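Local coordinates for protein HpcH/HpaI aldolase (Desulfitobacterium hafniense, PDB 3QZ6) that belongs to the HpcH/HpaI aldolase/citrate lyase family and folds as a TIM barrel, a closed ring of eight parallel strands with helices packed around it, at residues I42-C45 with E46-A49; S99-T102 with M103-T106; K192-E195 with C196-K199. All coordinates share one frame; numbering follows the deposited sequence.

Contact 1. Residues I42-C45 with E46-A49; sequences IVDC and EHAA
The carboxylate of Asp44 reaches over the turn that follows it and overlaps the backbone of Glu46 and CB of His47. OD1 collects two amides: His47 N at 3.1 Å, with a fairly straight N-H (152°), and Glu46 N at 3.2 Å in a weak, more bent bond. The His47 N-H arrives from well above the carboxylate plane rather than within it. OD2 lies 3.7 Å from His47 CD2, at the edge of the imidazole and near its plane, and the two flat groups stand 79° apart. CG of Glu46 covers one face of that ring. A first torsion of -159° sets Asp44 CG opposite the backbone nitrogen and beside the carbonyl carbon, which brings the carboxylate over the peptides that follow. On the backbone side, Asp44 O has CB of Ala48 against it at 3.2 Å. OD2 is held from outside by Asn22 and by a salt bridge to Arg72, which also pairs with Glu46, so the acidic groups share one arginine. An inverse gamma turn centred on Asp44 ends strand 40-44, which lies between strands 16-21 and 68-72 of the TIM barrel, and the chain leads on to helix 52-65, where Ile55 packs on Cys45.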
ATOM      1  N   ILE A  42     -13.761   1.008   1.920  1.00 13.65           N
ATOM      2  CA  ILE A  42     -14.397   0.118   2.871  1.00 17.08           C
ATOM      3  C   ILE A  42     -13.333  -0.652   3.611  1.00 19.77           C
ATOM      4  O   ILE A  42     -12.550  -1.378   3.004  1.00 16.35           O
ATOM      5  CB  ILE A  42     -15.351  -0.867   2.174  1.00 18.23           C
ATOM      6  CG1 ILE A  42     -16.316  -0.111   1.246  1.00 19.89           C
ATOM      7  CG2 ILE A  42     -16.102  -1.710   3.217  1.00 17.15           C
ATOM      8  CD1 ILE A  42     -17.494  -0.958   0.772  1.00 21.10           C
ATOM      9  N   VAL A  43     -13.290  -0.476   4.925  1.00 17.63           N
ATOM     10  CA  VAL A  43     -12.324  -1.195   5.736  1.00 16.68           C
ATOM     11  C   VAL A  43     -12.833  -2.620   5.929  1.00 17.07           C
ATOM     12  O   VAL A  43     -13.969  -2.820   6.364  1.00 18.42           O
ATOM     13  CB  VAL A  43     -12.121  -0.519   7.105  1.00 17.46           C
ATOM     14  CG1 VAL A  43     -11.111  -1.314   7.945  1.00 15.75           C
ATOM     15  CG2 VAL A  43     -11.645   0.940   6.906  1.00 15.14           C
ATOM     16  N   ASP A  44     -12.004  -3.606   5.601  1.00 16.78           N
ATOM     17  CA  ASP A  44     -12.426  -5.003   5.705  1.00 14.85           C
ATOM     18  C   ASP A  44     -12.189  -5.582   7.103  1.00 21.21           C
ATOM     19  O   ASP A  44     -11.134  -6.148   7.364  1.00 19.97           O
ATOM     20  CB  ASP A  44     -11.699  -5.860   4.676  1.00 17.98           C
ATOM     21  CG  ASP A  44     -12.434  -7.169   4.390  1.00 28.08           C
ATOM     22  OD1 ASP A  44     -13.324  -7.522   5.188  1.00 25.71           O
ATOM     23  OD2 ASP A  44     -12.125  -7.834   3.379  1.00 21.66           O
ATOM     24  N   CYS A  45     -13.163  -5.443   8.002  1.00 18.93           N
ATOM     25  CA  CYS A  45     -13.037  -6.036   9.331  1.00 16.26           C
ATOM     26  C   CYS A  45     -13.581  -7.455   9.366  1.00 18.46           C
ATOM     27  O   CYS A  45     -13.558  -8.113  10.402  1.00 26.95           O
ATOM     28  CB  CYS A  45     -13.762  -5.203  10.399  1.00 17.51           C
ATOM     29  SG  CYS A  45     -12.871  -3.719  10.890  1.00 22.28           S
ATOM     30  N   GLU A  46     -14.103  -7.919   8.246  1.00 14.39           N
ATOM     31  CA  GLU A  46     -14.543  -9.306   8.170  1.00 16.32           C
ATOM     32  C   GLU A  46     -13.361 -10.236   7.922  1.00 21.61           C
ATOM     33  O   GLU A  46     -13.253 -11.298   8.536  1.00 19.51           O
ATOM     34  CB  GLU A  46     -15.591  -9.485   7.066  1.00 19.88           C
ATOM     35  CG  GLU A  46     -16.057 -10.925   6.909  1.00 21.68           C
ATOM     36  CD  GLU A  46     -17.130 -11.074   5.848  1.00 28.85           C
ATOM     37  OE1 GLU A  46     -17.163 -10.243   4.913  1.00 28.63           O
ATOM     38  OE2 GLU A  46     -17.945 -12.014   5.957  1.00 24.76           O
ATOM     39  N   HIS A  47     -12.467  -9.833   7.026  1.00 18.39           N
ATOM     40  CA  HIS A  47     -11.383 -10.716   6.604  1.00 16.62           C
ATOM     41  C   HIS A  47      -9.983 -10.186   6.939  1.00 17.14           C
ATOM     42  O   HIS A  47      -8.977 -10.709   6.428  1.00 18.18           O
ATOM     43  CB  HIS A  47     -11.449 -10.948   5.087  1.00 18.44           C
ATOM     44  CG  HIS A  47     -12.709 -11.611   4.616  1.00 23.49           C
ATOM     45  ND1 HIS A  47     -13.118 -12.847   5.075  1.00 20.31           N
ATOM     46  CD2 HIS A  47     -13.625 -11.228   3.694  1.00 28.44           C
ATOM     47  CE1 HIS A  47     -14.243 -13.187   4.467  1.00 26.54           C
ATOM     48  NE2 HIS A  47     -14.572 -12.225   3.623  1.00 22.39           N
ATOM     49  N   ALA A  48      -9.903  -9.144   7.763  1.00 16.32           N
ATOM     50  CA  ALA A  48      -8.598  -8.580   8.119  1.00 19.59           C
ATOM     51  C   ALA A  48      -8.558  -8.104   9.559  1.00 17.18           C
ATOM     52  O   ALA A  48      -9.554  -8.185  10.274  1.00 17.82           O
ATOM     53  CB  ALA A  48      -8.197  -7.456   7.160  1.00 14.13           C
ATOM     54  N   ALA A  49      -7.403  -7.597   9.986  1.00 12.10           N
ATOM     55  CA  ALA A  49      -7.148  -7.440  11.414  1.00 15.06           C
ATOM     56  C   ALA A  49      -7.398  -6.043  11.973  1.00 19.01           C
ATOM     57  O   ALA A  49      -6.989  -5.768  13.087  1.00 18.76           O
ATOM     58  CB  ALA A  49      -5.701  -7.861  11.730  1.00 14.06           C
TER

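Contact 2. Residues S99-T102 with M103-T106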
ATOM      1  N   SER A  99     -31.653 -12.322   5.364  1.00 30.08           N
ATOM      2  CA  SER A  99     -33.040 -12.140   5.805  1.00 30.23           C
ATOM      3  C   SER A  99     -33.335 -10.703   6.178  1.00 30.22           C
ATOM      4  O   SER A  99     -32.420  -9.927   6.458  1.00 28.67           O
ATOM      5  CB  SER A  99     -33.305 -13.000   7.038  1.00 33.45           C
ATOM      6  OG  SER A  99     -32.511 -12.528   8.112  1.00 36.90           O
ATOM      7  N   ALA A 100     -34.616 -10.358   6.200  1.00 24.59           N
ATOM      8  CA  ALA A 100     -35.041  -9.036   6.630  1.00 24.21           C
ATOM      9  C   ALA A 100     -34.573  -8.788   8.058  1.00 27.67           C
ATOM     10  O   ALA A 100     -34.218  -7.667   8.414  1.00 30.22           O
ATOM     11  CB  ALA A 100     -36.567  -8.899   6.542  1.00 27.56           C
ATOM     12  N   GLU A 101     -34.555  -9.840   8.874  1.00 24.30           N
ATOM     13  CA  GLU A 101     -34.255  -9.671  10.289  1.00 29.97           C
ATOM     14  C   GLU A 101     -32.857  -9.076  10.506  1.00 28.55           C
ATOM     15  O   GLU A 101     -32.666  -8.222  11.366  1.00 25.78           O
ATOM     16  CB  GLU A 101     -34.416 -10.985  11.051  1.00 37.80           C
ATOM     17  CG  GLU A 101     -34.106 -10.858  12.544  1.00 53.82           C
ATOM     18  CD  GLU A 101     -34.857  -9.705  13.219  1.00 62.71           C
ATOM     19  OE1 GLU A 101     -36.069  -9.530  12.942  1.00 67.42           O
ATOM     20  OE2 GLU A 101     -34.229  -8.973  14.023  1.00 54.83           O
ATOM     21  N   THR A 102     -31.883  -9.527   9.723  1.00 21.79           N
ATOM     22  CA  THR A 102     -30.526  -9.000   9.838  1.00 22.81           C
ATOM     23  C   THR A 102     -30.512  -7.497   9.570  1.00 23.58           C
ATOM     24  O   THR A 102     -29.830  -6.741  10.255  1.00 24.42           O
ATOM     25  CB  THR A 102     -29.579  -9.709   8.864  1.00 26.79           C
ATOM     26  OG1 THR A 102     -29.492 -11.094   9.223  1.00 30.56           O
ATOM     27  CG2 THR A 102     -28.190  -9.089   8.907  1.00 24.72           C
HETATM   28  N   MSE A 103     -31.266  -7.072   8.563  1.00 22.64           N
HETATM   29  CA  MSE A 103     -31.365  -5.656   8.241  1.00 23.35           C
HETATM   30  C   MSE A 103     -32.114  -4.883   9.323  1.00 24.00           C
HETATM   31  O   MSE A 103     -31.724  -3.764   9.678  1.00 22.75           O
HETATM   32  CB  MSE A 103     -32.047  -5.459   6.888  1.00 22.98           C
HETATM   33  CG  MSE A 103     -31.221  -5.918   5.703  1.00 27.22           C
HETATM   34 SE   MSE A 103     -29.480  -5.001   5.603  0.79 47.45          SE
HETATM   35  CE  MSE A 103     -28.438  -6.271   6.468  1.00 14.60           C
ATOM     36  N   ARG A 104     -33.190  -5.462   9.849  1.00 20.13           N
ATOM     37  CA  ARG A 104     -33.920  -4.779  10.916  1.00 23.63           C
ATOM     38  C   ARG A 104     -33.007  -4.536  12.111  1.00 23.44           C
ATOM     39  O   ARG A 104     -33.022  -3.459  12.705  1.00 24.74           O
ATOM     40  CB  ARG A 104     -35.172  -5.556  11.333  1.00 21.75           C
ATOM     41  CG  ARG A 104     -36.321  -5.420  10.329  1.00 28.08           C
ATOM     42  CD  ARG A 104     -37.645  -5.913  10.909  1.00 34.39           C
ATOM     43  NE  ARG A 104     -37.694  -7.369  10.979  1.00 43.53           N
ATOM     44  CZ  ARG A 104     -38.167  -8.144  10.008  1.00 46.72           C
ATOM     45  NH1 ARG A 104     -38.169  -9.463  10.154  1.00 43.97           N
ATOM     46  NH2 ARG A 104     -38.632  -7.597   8.890  1.00 46.15           N
ATOM     47  N   GLU A 105     -32.198  -5.535  12.446  1.00 20.81           N
ATOM     48  CA  GLU A 105     -31.305  -5.431  13.592  1.00 20.45           C
ATOM     49  C   GLU A 105     -30.175  -4.431  13.326  1.00 23.62           C
ATOM     50  O   GLU A 105     -29.797  -3.664  14.211  1.00 24.38           O
ATOM     51  CB  GLU A 105     -30.744  -6.805  13.943  1.00 22.76           C
ATOM     52  CG  GLU A 105     -29.817  -6.805  15.139  1.00 31.97           C
ATOM     53  CD  GLU A 105     -30.534  -6.516  16.453  1.00 37.94           C
ATOM     54  OE1 GLU A 105     -31.781  -6.367  16.459  1.00 37.02           O
ATOM     55  OE2 GLU A 105     -29.837  -6.441  17.486  1.00 37.41           O
ATOM     56  N   THR A 106     -29.637  -4.434  12.110  1.00 22.72           N
ATOM     57  CA  THR A 106     -28.635  -3.438  11.739  1.00 20.91           C
ATOM     58  C   THR A 106     -29.191  -2.019  11.877  1.00 19.97           C
ATOM     59  O   THR A 106     -28.571  -1.145  12.486  1.00 21.02           O
ATOM     60  CB  THR A 106     -28.142  -3.624  10.306  1.00 22.65           C
ATOM     61  OG1 THR A 106     -27.593  -4.940  10.156  1.00 21.17           O
ATOM     62  CG2 THR A 106     -27.056  -2.595  10.000  1.00 23.05           C
TER
HETATM   63  O   HOH W   1     -34.248  -6.494  15.394  1.00 39.53           O
HETATM   64  O   HOH W   2     -37.481  -7.591  14.269  1.00 56.85           O
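Glu101 and Arg104 meet across the first turn of helix 100-110, on the outside of the TIM barrel, as an i to i+3 salt bridge. The two side chains cross at about a right angle, and carboxylate and guanidinium planes are turned 59° from each other, so this is no flat two-pronged pair. OE1 alone faces the arginine, 3.3 Å from NE, with a longer approach to NH1; both bonds are weak. A water bridges OE1 and NE as well, weakly at the NE end. The bend of the Arg104 chain at chi3 (-74°) folds the guanidinium back over the start of the helix, where one face covers Ala100 C and Glu101 N, and NH2 sits 3.4 Å from Ala100 CB.

Glu101 OE2 turns to Glu105 instead. The two carboxylates lie obliquely, OE2 and Glu105 OE1 4.3 Å apart, and one water donates to both, which probably eases their repulsion; Glu105 also has Arg108 as a salt-bridge partner. On the inner side Met103, a selenomethionine, packs against Ile94, Ala148 and Ile162, its CE lying 3.7 Å from Thr102 CG2. Ser99 is the N-cap, with OG accepting weakly from Thr102 N. Farther along, Thr102 O takes two bonds from Thr106, OG1 at 2.9 Å and N at 3.0 Å, reaching it from opposite faces of the carbonyl plane.

Contact 3. Residues K192-E195 with C196-K199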
ATOM      1  N   LYS A 192     -24.756 -17.514 -14.726  1.00 33.63           N
ATOM      2  CA  LYS A 192     -25.611 -17.728 -13.552  1.00 34.35           C
ATOM      3  C   LYS A 192     -25.413 -16.635 -12.499  1.00 34.00           C
ATOM      4  O   LYS A 192     -26.350 -16.243 -11.806  1.00 35.18           O
ATOM      5  CB  LYS A 192     -25.366 -19.104 -12.927  1.00 40.30           C
ATOM      6  CG  LYS A 192     -25.956 -20.275 -13.709  1.00 55.14           C
ATOM      7  CD  LYS A 192     -25.516 -21.609 -13.103  1.00 68.48           C
ATOM      8  CE  LYS A 192     -26.651 -22.308 -12.363  1.00 76.18           C
ATOM      9  NZ  LYS A 192     -26.133 -23.215 -11.293  1.00 78.10           N
ATOM     10  N   VAL A 193     -24.185 -16.147 -12.377  1.00 31.89           N
ATOM     11  CA  VAL A 193     -23.895 -15.078 -11.436  1.00 27.31           C
ATOM     12  C   VAL A 193     -24.602 -13.794 -11.874  1.00 26.99           C
ATOM     13  O   VAL A 193     -25.266 -13.140 -11.076  1.00 29.34           O
ATOM     14  CB  VAL A 193     -22.373 -14.852 -11.297  1.00 32.20           C
ATOM     15  CG1 VAL A 193     -22.085 -13.605 -10.489  1.00 30.28           C
ATOM     16  CG2 VAL A 193     -21.717 -16.068 -10.657  1.00 26.32           C
ATOM     17  N   TYR A 194     -24.474 -13.447 -13.150  1.00 26.75           N
ATOM     18  CA  TYR A 194     -25.152 -12.270 -13.682  1.00 30.43           C
ATOM     19  C   TYR A 194     -26.688 -12.351 -13.606  1.00 30.07           C
ATOM     20  O   TYR A 194     -27.355 -11.340 -13.396  1.00 30.66           O
ATOM     21  CB  TYR A 194     -24.662 -11.956 -15.104  1.00 32.64           C
ATOM     22  CG  TYR A 194     -23.347 -11.217 -15.084  1.00 32.77           C
ATOM     23  CD1 TYR A 194     -22.143 -11.905 -15.105  1.00 42.39           C
ATOM     24  CD2 TYR A 194     -23.307  -9.834 -14.988  1.00 30.70           C
ATOM     25  CE1 TYR A 194     -20.939 -11.235 -15.060  1.00 43.09           C
ATOM     26  CE2 TYR A 194     -22.106  -9.156 -14.941  1.00 33.33           C
ATOM     27  CZ  TYR A 194     -20.927  -9.862 -14.979  1.00 38.72           C
ATOM     28  OH  TYR A 194     -19.724  -9.196 -14.931  1.00 40.04           O
ATOM     29  N   GLU A 195     -27.244 -13.550 -13.747  1.00 30.13           N
ATOM     30  CA  GLU A 195     -28.683 -13.740 -13.547  1.00 33.26           C
ATOM     31  C   GLU A 195     -29.086 -13.300 -12.147  1.00 33.78           C
ATOM     32  O   GLU A 195     -30.088 -12.606 -11.971  1.00 29.53           O
ATOM     33  CB  GLU A 195     -29.076 -15.204 -13.732  1.00 43.10           C
ATOM     34  CG  GLU A 195     -29.070 -15.695 -15.166  1.00 59.47           C
ATOM     35  CD  GLU A 195     -29.427 -17.170 -15.268  1.00 71.73           C
ATOM     36  OE1 GLU A 195     -30.229 -17.649 -14.431  1.00 73.27           O
ATOM     37  OE2 GLU A 195     -28.898 -17.850 -16.176  1.00 73.44           O
ATOM     38  N   CYS A 196     -28.312 -13.719 -11.145  1.00 27.54           N
ATOM     39  CA  CYS A 196     -28.558 -13.289  -9.772  1.00 28.73           C
ATOM     40  C   CYS A 196     -28.499 -11.766  -9.657  1.00 27.71           C
ATOM     41  O   CYS A 196     -29.374 -11.140  -9.055  1.00 28.16           O
ATOM     42  CB  CYS A 196     -27.544 -13.922  -8.804  1.00 28.24           C
ATOM     43  SG  CYS A 196     -27.712 -15.713  -8.587  1.00 35.30           S
ATOM     44  N   TYR A 197     -27.460 -11.166 -10.225  1.00 26.78           N
ATOM     45  CA  TYR A 197     -27.321  -9.712 -10.158  1.00 22.19           C
ATOM     46  C   TYR A 197     -28.579  -9.043 -10.690  1.00 25.82           C
ATOM     47  O   TYR A 197     -29.110  -8.116 -10.076  1.00 29.18           O
ATOM     48  CB  TYR A 197     -26.125  -9.237 -10.982  1.00 23.10           C
ATOM     49  CG  TYR A 197     -24.772  -9.690 -10.485  1.00 26.79           C
ATOM     50  CD1 TYR A 197     -24.595 -10.162  -9.188  1.00 28.11           C
ATOM     51  CD2 TYR A 197     -23.662  -9.632 -11.320  1.00 29.67           C
ATOM     52  CE1 TYR A 197     -23.339 -10.567  -8.742  1.00 28.36           C
ATOM     53  CE2 TYR A 197     -22.414 -10.027 -10.885  1.00 33.55           C
ATOM     54  CZ  TYR A 197     -22.256 -10.487  -9.599  1.00 33.29           C
ATOM     55  OH  TYR A 197     -21.001 -10.883  -9.198  1.00 35.49           O
ATOM     56  N   GLU A 198     -29.043  -9.515 -11.846  1.00 28.55           N
ATOM     57  CA  GLU A 198     -30.211  -8.927 -12.497  1.00 30.32           C
ATOM     58  C   GLU A 198     -31.439  -9.014 -11.604  1.00 29.32           C
ATOM     59  O   GLU A 198     -32.193  -8.046 -11.482  1.00 31.08           O
ATOM     60  CB  GLU A 198     -30.497  -9.611 -13.842  1.00 33.60           C
ATOM     61  CG  GLU A 198     -29.412  -9.436 -14.905  1.00 42.50           C
ATOM     62  CD  GLU A 198     -29.477  -8.087 -15.611  1.00 52.70           C
ATOM     63  OE1 GLU A 198     -30.074  -7.141 -15.052  1.00 52.94           O
ATOM     64  OE2 GLU A 198     -28.929  -7.975 -16.733  1.00 54.58           O
ATOM     65  N   LYS A 199     -31.648 -10.182 -10.999  1.00 28.77           N
ATOM     66  CA  LYS A 199     -32.794 -10.381 -10.116  1.00 30.94           C
ATOM     67  C   LYS A 199     -32.732  -9.405  -8.958  1.00 26.08           C
ATOM     68  O   LYS A 199     -33.737  -8.815  -8.577  1.00 29.30           O
ATOM     69  CB  LYS A 199     -32.847 -11.810  -9.577  1.00 33.73           C
ATOM     70  CG  LYS A 199     -33.391 -12.832 -10.556  1.00 44.99           C
ATOM     71  CD  LYS A 199     -33.355 -14.234  -9.965  1.00 52.09           C
ATOM     72  CE  LYS A 199     -33.833 -15.264 -10.979  1.00 56.44           C
ATOM     73  NZ  LYS A 199     -33.632 -16.651 -10.491  1.00 59.12           N
TER
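Tyr197 lies against the preceding turn of its helix, touching Val193 and Tyr194 along nearly its whole length. Its CB sits 3.4 Å from Tyr194 O. At CG the ring comes over Val193 O, which lies 3.5 Å from that atom and toward the rim of one face; the same carbonyl accepts the Tyr197 N-H in its own plane. CD1 stays near this oxygen, while CD2 turns the other way and meets Tyr194 CD2 at 3.7 Å. The ring edge carrying CD2 and CE2 points at the face of Tyr194, with CE2 over its centre, in a T-shaped stack with centroids 5.2 Å apart and the ring planes at 75° to each other. With chi2 at -18° the ring is turned so that this edge is presented.

These residues belong to helix 191-207, one of the outer helices of the TIM barrel, and Tyr197 is on its buried side: its ring also meets Phe213 edge-to-face and touches Phe173, from two neighbouring strands. Tyr194 has Trp224 edge-to-face, and its hydroxyl bonds to Glu189.

Toward the tip, CE1 and CE2 both pass close to CG1 of Val193, whose side chain runs alongside and points the same way. CZ is tightly packed on that methyl at 3.2 Å, and OH lies equally near it, 3.2 Å from Val193 CG1.

How the contacts relate
From the N terminus the chain meets contact 1 first, in the turn leaving strand 40-44, then contact 2 at the start of helix 100-110, just after strand 91-94, and finally contact 3 in helix 191-207, ahead of strand 210-215. Each joins adjoining residues, so none closes a long loop; they follow in series without nesting or crossing. The centres of contacts 1 and 2 lie about 21 Å apart, those of 2 and 3 about 23 Å, and no pair touches. Contact 1 belongs to the end of a barrel strand, while 99-106 and 192-199 lie in the outer layer of helices, which pack inward on different strands of one barrel.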